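PDB 6LSU: intracellular protein transport protein USO1 from Saccharomyces cerevisiae S288c, which is required for protein transport from the endoplasmic reticulum to the Golgi complex, as a dimeric vesicle tether whose globular head forms this chain. Local coordinates for residues K282-L287 with D334-M339; T361-V366 with L431-M436. One frame throughout, in Å; residues are numbered along the deposited sequence.

Contacts 1 and 2 are successive joints in the armadillo-repeat head of this tether, and together they illustrate how an alpha-solenoid is assembled from helices brought together from 47 and 65 residues apart along the chain. Their centres lie about 17 Å apart. Contact 1 closes before contact 2 opens, but helix 337-346 and helix 354-366 follow each other in the chain and bring the two together. Leu338, which takes no part across contact 1, supplies the bridge: its CD1 lies 4.2 Å from Ala362 CB, and its CA lies 4.1 Å from Met365 SD. Apolar packing therefore runs on from 282-287 through 334-339 and 361-366 to 431-436, within the helical array of the globular head.

Contact 1. Residues K282-L287 with D334-M339; sequences KLAHLL and DSSVLM
Ala284, Leu287, Ser336 and Val337 meet without any ring or amide face between them; the one ring of the two segments, the imidazole of His285, starts away from 334-339 and touches Glu242 of helix 233-244. The contact thus rests on methyl groups and one hydroxyl. Ala284 is central: its CA comes within 5.3 Å of Val337 CA, and its CB is directed at the start of helix 337-346, 3.6 Å from OG of Ser336, just before the helix, and 4.2 Å from Val337 CG2. Val337 divides its two branches between neighbours one helical turn apart. With CG1 anti to the backbone N (chi1 -176°), that methyl is carried to Leu287, 4.3 Å from its CD1, while CG2 remains beside Ala284. No hydrogen bond crosses the interface. The hydrogen bonding lies instead at the start of helix 337-346, where Ser335 OG accepts from Val337 N at 3.3 Å with an N-H...O angle of 153°, a capping bond, and also bonds Leu332 O of the preceding helix. The Ser336 side lies toward solvent, whereas Val337 and Leu287 are buried. The arrangement joins the repeats ARM 5 and ARM 6: Leu283 and Leu287 pack on helix 301-317, Leu287 also reaches Val340 and Leu344 further along helix 337-346, and Leu286 faces Ile241 of helix 233-244.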
loop_
_atom_site.group_PDB
_atom_site.type_symbol
_atom_site.label_atom_id
_atom_site.label_comp_id
_atom_site.label_asym_id
_atom_site.label_seq_id
_atom_site.Cartn_x
_atom_site.Cartn_y
_atom_site.Cartn_z
ATOM N N LYS A 282 12.391 -17.074 -8.328
ATOM C CA LYS A 282 12.813 -17.079 -6.901
ATOM C C LYS A 282 11.752 -16.377 -6.039
ATOM O O LYS A 282 11.380 -16.936 -5.012
ATOM C CB LYS A 282 14.186 -16.415 -6.766
ATOM C CG LYS A 282 15.336 -17.314 -7.184
ATOM C CD LYS A 282 16.452 -16.591 -7.890
ATOM C CE LYS A 282 17.715 -17.411 -7.921
ATOM N NZ LYS A 282 18.879 -16.511 -8.089
ATOM N N LEU A 283 11.306 -15.192 -6.459
ATOM C CA LEU A 283 10.287 -14.365 -5.756
ATOM C C LEU A 283 8.945 -15.117 -5.750
ATOM O O LEU A 283 8.317 -15.223 -4.682
ATOM C CB LEU A 283 10.188 -13.032 -6.496
ATOM C CG LEU A 283 9.346 -11.973 -5.807
ATOM C CD1 LEU A 283 9.860 -11.738 -4.411
ATOM C CD2 LEU A 283 9.384 -10.678 -6.595
ATOM N N ALA A 284 8.559 -15.675 -6.891
ATOM C CA ALA A 284 7.395 -16.562 -7.065
ATOM C C ALA A 284 7.487 -17.706 -6.079
ATOM O O ALA A 284 6.468 -18.078 -5.495
ATOM C CB ALA A 284 7.363 -17.140 -8.448
ATOM N N HIS A 285 8.656 -18.312 -5.966
ATOM C CA HIS A 285 8.806 -19.540 -5.138
ATOM C C HIS A 285 8.531 -19.179 -3.656
ATOM O O HIS A 285 7.893 -20.008 -2.908
ATOM C CB HIS A 285 10.189 -20.155 -5.355
ATOM C CG HIS A 285 10.449 -21.211 -4.345
ATOM N ND1 HIS A 285 9.852 -22.459 -4.457
ATOM C CD2 HIS A 285 11.168 -21.206 -3.191
ATOM C CE1 HIS A 285 10.203 -23.190 -3.414
ATOM N NE2 HIS A 285 11.020 -22.453 -2.625
ATOM N N LEU A 286 9.063 -18.009 -3.247
ATOM C CA LEU A 286 8.928 -17.425 -1.883
ATOM C C LEU A 286 7.473 -16.991 -1.609
ATOM O O LEU A 286 6.981 -17.330 -0.562
ATOM C CB LEU A 286 9.864 -16.214 -1.802
ATOM C CG LEU A 286 9.800 -15.419 -0.506
ATOM C CD1 LEU A 286 10.341 -16.287 0.623
ATOM C CD2 LEU A 286 10.563 -14.119 -0.616
ATOM N N LEU A 287 6.821 -16.305 -2.563
ATOM C CA LEU A 287 5.408 -15.916 -2.476
ATOM C C LEU A 287 4.525 -17.171 -2.403
ATOM O O LEU A 287 3.464 -17.149 -1.766
ATOM C CB LEU A 287 5.050 -15.058 -3.682
ATOM C CG LEU A 287 5.552 -13.618 -3.642
ATOM C CD1 LEU A 287 5.211 -12.879 -4.937
ATOM C CD2 LEU A 287 4.915 -12.914 -2.462
ATOM N N ASP A 334 4.862 -13.431 -17.923
ATOM C CA ASP A 334 5.665 -14.543 -18.490
ATOM C C ASP A 334 6.307 -15.375 -17.371
ATOM O O ASP A 334 7.293 -16.083 -17.664
ATOM C CB ASP A 334 6.761 -14.019 -19.426
ATOM C CG ASP A 334 7.339 -15.097 -20.333
ATOM O OD1 ASP A 334 6.740 -16.212 -20.374
ATOM O OD2 ASP A 334 8.357 -14.812 -21.003
ATOM N N SER A 335 5.792 -15.313 -16.147
ATOM C CA SER A 335 6.209 -16.196 -15.024
ATOM C C SER A 335 4.961 -16.703 -14.303
ATOM O O SER A 335 3.873 -16.541 -14.865
ATOM C CB SER A 335 7.168 -15.478 -14.091
ATOM O OG SER A 335 6.513 -14.488 -13.314
ATOM N N SER A 336 5.113 -17.292 -13.115
ATOM C CA SER A 336 3.961 -17.739 -12.288
ATOM C C SER A 336 3.462 -16.625 -11.343
ATOM O O SER A 336 2.515 -16.879 -10.594
ATOM C CB SER A 336 4.283 -19.034 -11.565
ATOM O OG SER A 336 5.580 -19.013 -10.974
ATOM N N VAL A 337 3.998 -15.405 -11.405
ATOM C CA VAL A 337 3.824 -14.427 -10.287
ATOM C C VAL A 337 2.346 -14.045 -10.165
ATOM O O VAL A 337 1.827 -14.136 -9.046
ATOM C CB VAL A 337 4.749 -13.203 -10.386
ATOM C CG1 VAL A 337 4.588 -12.317 -9.163
ATOM C CG2 VAL A 337 6.195 -13.611 -10.494
ATOM N N LEU A 338 1.682 -13.701 -11.265
ATOM C CA LEU A 338 0.251 -13.297 -11.282
ATOM C C LEU A 338 -0.607 -14.378 -10.658
ATOM O O LEU A 338 -1.506 -14.056 -9.839
ATOM C CB LEU A 338 -0.254 -13.064 -12.701
ATOM C CG LEU A 338 -1.710 -12.571 -12.761
ATOM C CD1 LEU A 338 -1.888 -11.281 -11.962
ATOM C CD2 LEU A 338 -2.172 -12.368 -14.208
ATOM N N MET A 339 -0.405 -15.599 -11.081
ATOM C CA MET A 339 -1.196 -16.743 -10.614
ATOM C C MET A 339 -0.867 -16.917 -9.138
ATOM O O MET A 339 -1.733 -17.250 -8.354
ATOM C CB MET A 339 -0.840 -18.013 -11.400
ATOM C CG MET A 339 -1.771 -19.144 -11.084
ATOM S SD MET A 339 -3.413 -18.722 -11.725
ATOM C CE MET A 339 -4.405 -19.423 -10.395
#

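Contact 2. Residues T361-V366 with L431-M436; sequences TAANMV and LKAYFM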
loop_
_atom_site.group_PDB
_atom_site.type_symbol
_atom_site.label_atom_id
_atom_site.label_comp_id
_atom_site.label_asym_id
_atom_site.label_seq_id
_atom_site.Cartn_x
_atom_site.Cartn_y
_atom_site.Cartn_z
ATOM N N THR A 361 -1.529 -5.627 -5.549
ATOM C CA THR A 361 -0.355 -6.047 -6.333
ATOM C C THR A 361 -0.883 -6.561 -7.702
ATOM O O THR A 361 -0.430 -6.026 -8.793
ATOM C CB THR A 361 0.513 -7.042 -5.546
ATOM O OG1 THR A 361 0.952 -6.459 -4.305
ATOM C CG2 THR A 361 1.675 -7.503 -6.401
ATOM N N ALA A 362 -1.808 -7.527 -7.713
ATOM C CA ALA A 362 -2.377 -8.011 -8.997
ATOM C C ALA A 362 -2.920 -6.819 -9.777
ATOM O O ALA A 362 -2.851 -6.849 -10.985
ATOM C CB ALA A 362 -3.463 -9.067 -8.810
ATOM N N ALA A 363 -3.452 -5.801 -9.118
ATOM C CA ALA A 363 -4.088 -4.679 -9.851
ATOM C C ALA A 363 -2.966 -3.913 -10.579
ATOM O O ALA A 363 -3.154 -3.489 -11.694
ATOM C CB ALA A 363 -4.930 -3.818 -8.920
ATOM N N ASN A 364 -1.855 -3.687 -9.927
ATOM C CA ASN A 364 -0.683 -3.028 -10.556
ATOM C C ASN A 364 -0.132 -3.865 -11.730
ATOM O O ASN A 364 0.144 -3.329 -12.786
ATOM C CB ASN A 364 0.396 -2.814 -9.526
ATOM C CG ASN A 364 0.100 -1.629 -8.646
ATOM O OD1 ASN A 364 -0.371 -0.584 -9.119
ATOM N ND2 ASN A 364 0.482 -1.796 -7.384
ATOM N N MET A 365 -0.132 -5.174 -11.584
ATOM C CA MET A 365 0.310 -6.113 -12.637
ATOM C C MET A 365 -0.528 -6.038 -13.936
ATOM O O MET A 365 0.062 -6.314 -15.020
ATOM C CB MET A 365 0.269 -7.541 -12.090
ATOM C CG MET A 365 1.238 -7.708 -10.897
ATOM S SD MET A 365 1.610 -9.432 -10.750
ATOM C CE MET A 365 0.997 -9.800 -9.129
ATOM N N VAL A 366 -1.826 -5.700 -13.889
ATOM C CA VAL A 366 -2.727 -5.862 -15.082
ATOM C C VAL A 366 -3.272 -4.524 -15.556
ATOM O O VAL A 366 -3.749 -4.435 -16.676
ATOM C CB VAL A 366 -3.873 -6.831 -14.820
ATOM C CG1 VAL A 366 -3.383 -8.144 -14.287
ATOM C CG2 VAL A 366 -4.889 -6.246 -13.884
ATOM N N LEU A 431 -10.749 -5.169 -10.223
ATOM C CA LEU A 431 -11.751 -5.154 -11.309
ATOM C C LEU A 431 -11.536 -3.916 -12.162
ATOM O O LEU A 431 -11.728 -4.003 -13.432
ATOM C CB LEU A 431 -13.168 -5.150 -10.703
ATOM C CG LEU A 431 -13.721 -6.535 -10.380
ATOM C CD1 LEU A 431 -14.927 -6.418 -9.474
ATOM C CD2 LEU A 431 -14.093 -7.290 -11.643
ATOM N N LYS A 432 -11.286 -2.765 -11.556
ATOM C CA LYS A 432 -11.151 -1.535 -12.387
ATOM C C LYS A 432 -9.831 -1.626 -13.174
ATOM O O LYS A 432 -9.767 -1.076 -14.250
ATOM C CB LYS A 432 -11.248 -0.304 -11.500
ATOM C CG LYS A 432 -12.613 -0.086 -10.877
ATOM C CD LYS A 432 -12.647 1.251 -10.197
ATOM C CE LYS A 432 -13.729 1.399 -9.172
ATOM N NZ LYS A 432 -13.597 2.731 -8.559
ATOM N N ALA A 433 -8.807 -2.288 -12.621
ATOM C CA ALA A 433 -7.488 -2.446 -13.253
ATOM C C ALA A 433 -7.691 -3.378 -14.466
ATOM O O ALA A 433 -7.220 -3.119 -15.639
ATOM C CB ALA A 433 -6.510 -3.012 -12.264
ATOM N N TYR A 434 -8.495 -4.397 -14.258
ATOM C CA TYR A 434 -8.850 -5.344 -15.317
ATOM C C TYR A 434 -9.567 -4.689 -16.497
ATOM O O TYR A 434 -9.318 -5.007 -17.695
ATOM C CB TYR A 434 -9.701 -6.405 -14.682
ATOM C CG TYR A 434 -10.379 -7.322 -15.643
ATOM C CD1 TYR A 434 -9.653 -8.248 -16.354
ATOM C CD2 TYR A 434 -11.763 -7.364 -15.714
ATOM C CE1 TYR A 434 -10.284 -9.181 -17.155
ATOM C CE2 TYR A 434 -12.413 -8.305 -16.497
ATOM C CZ TYR A 434 -11.662 -9.207 -17.230
ATOM O OH TYR A 434 -12.244 -10.116 -18.046
ATOM N N PHE A 435 -10.480 -3.778 -16.232
ATOM C CA PHE A 435 -11.275 -3.186 -17.326
ATOM C C PHE A 435 -10.558 -1.957 -17.826
ATOM O O PHE A 435 -10.928 -1.499 -18.948
ATOM C CB PHE A 435 -12.666 -2.745 -16.858
ATOM C CG PHE A 435 -13.602 -3.880 -16.579
ATOM C CD1 PHE A 435 -13.927 -4.797 -17.560
ATOM C CD2 PHE A 435 -14.187 -4.025 -15.337
ATOM C CE1 PHE A 435 -14.758 -5.877 -17.275
ATOM C CE2 PHE A 435 -15.008 -5.112 -15.046
ATOM C CZ PHE A 435 -15.294 -6.028 -16.015
ATOM N N MET A 436 -9.617 -1.413 -17.062
ATOM C CA MET A 436 -9.050 -0.073 -17.407
ATOM C C MET A 436 -8.615 -0.038 -18.869
ATOM O O MET A 436 -7.808 -0.907 -19.258
ATOM C CB MET A 436 -7.843 0.251 -16.528
ATOM C CG MET A 436 -7.467 1.677 -16.638
ATOM S SD MET A 436 -8.688 2.592 -15.741
ATOM C CE MET A 436 -8.054 2.311 -14.073
#
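Ala433 packs against Ala363 and Val366 where two helices of the armadillo-type solenoid run side by side; the axes of the segments 361-366 and 431-435 are 8° from parallel and 8.4 Å apart at closest approach. Small residues permit this spacing: the CA atoms of Ala363 and Ala433 are 5.3 Å apart. The tight part is centred on the Ala433 methyl, which lies 3.8 Å from Ala363 CB and also abuts the carbonyl O of Ala363. Val366 takes the next turn; with CG1 anti to the carbonyl carbon (chi1 -52°), the other methyl, CG2, is the one turned to Ala433. Tyr434 lends mainly backbone here, since its ring leads away to meet Phe376. The partly exposed margin adds no contact between the segments: Asn364 ND2 bonds Ser315 OG, and Lys432 NZ forms a salt bridge with Asp522 OD2. Apolar packing, without a hydrogen bond between the segments, thus links 361-366, in ARM 6, to the end of helix 421-435, at the boundary of ARM 7 and ARM 8. Where helix 421-435 ends, Gln373 NE2 bonds both Ala433 O and Met436 O, and on the last turn of that helix Ala433 CB lies 4.0 Å from Val366 CG2 of the partner helix.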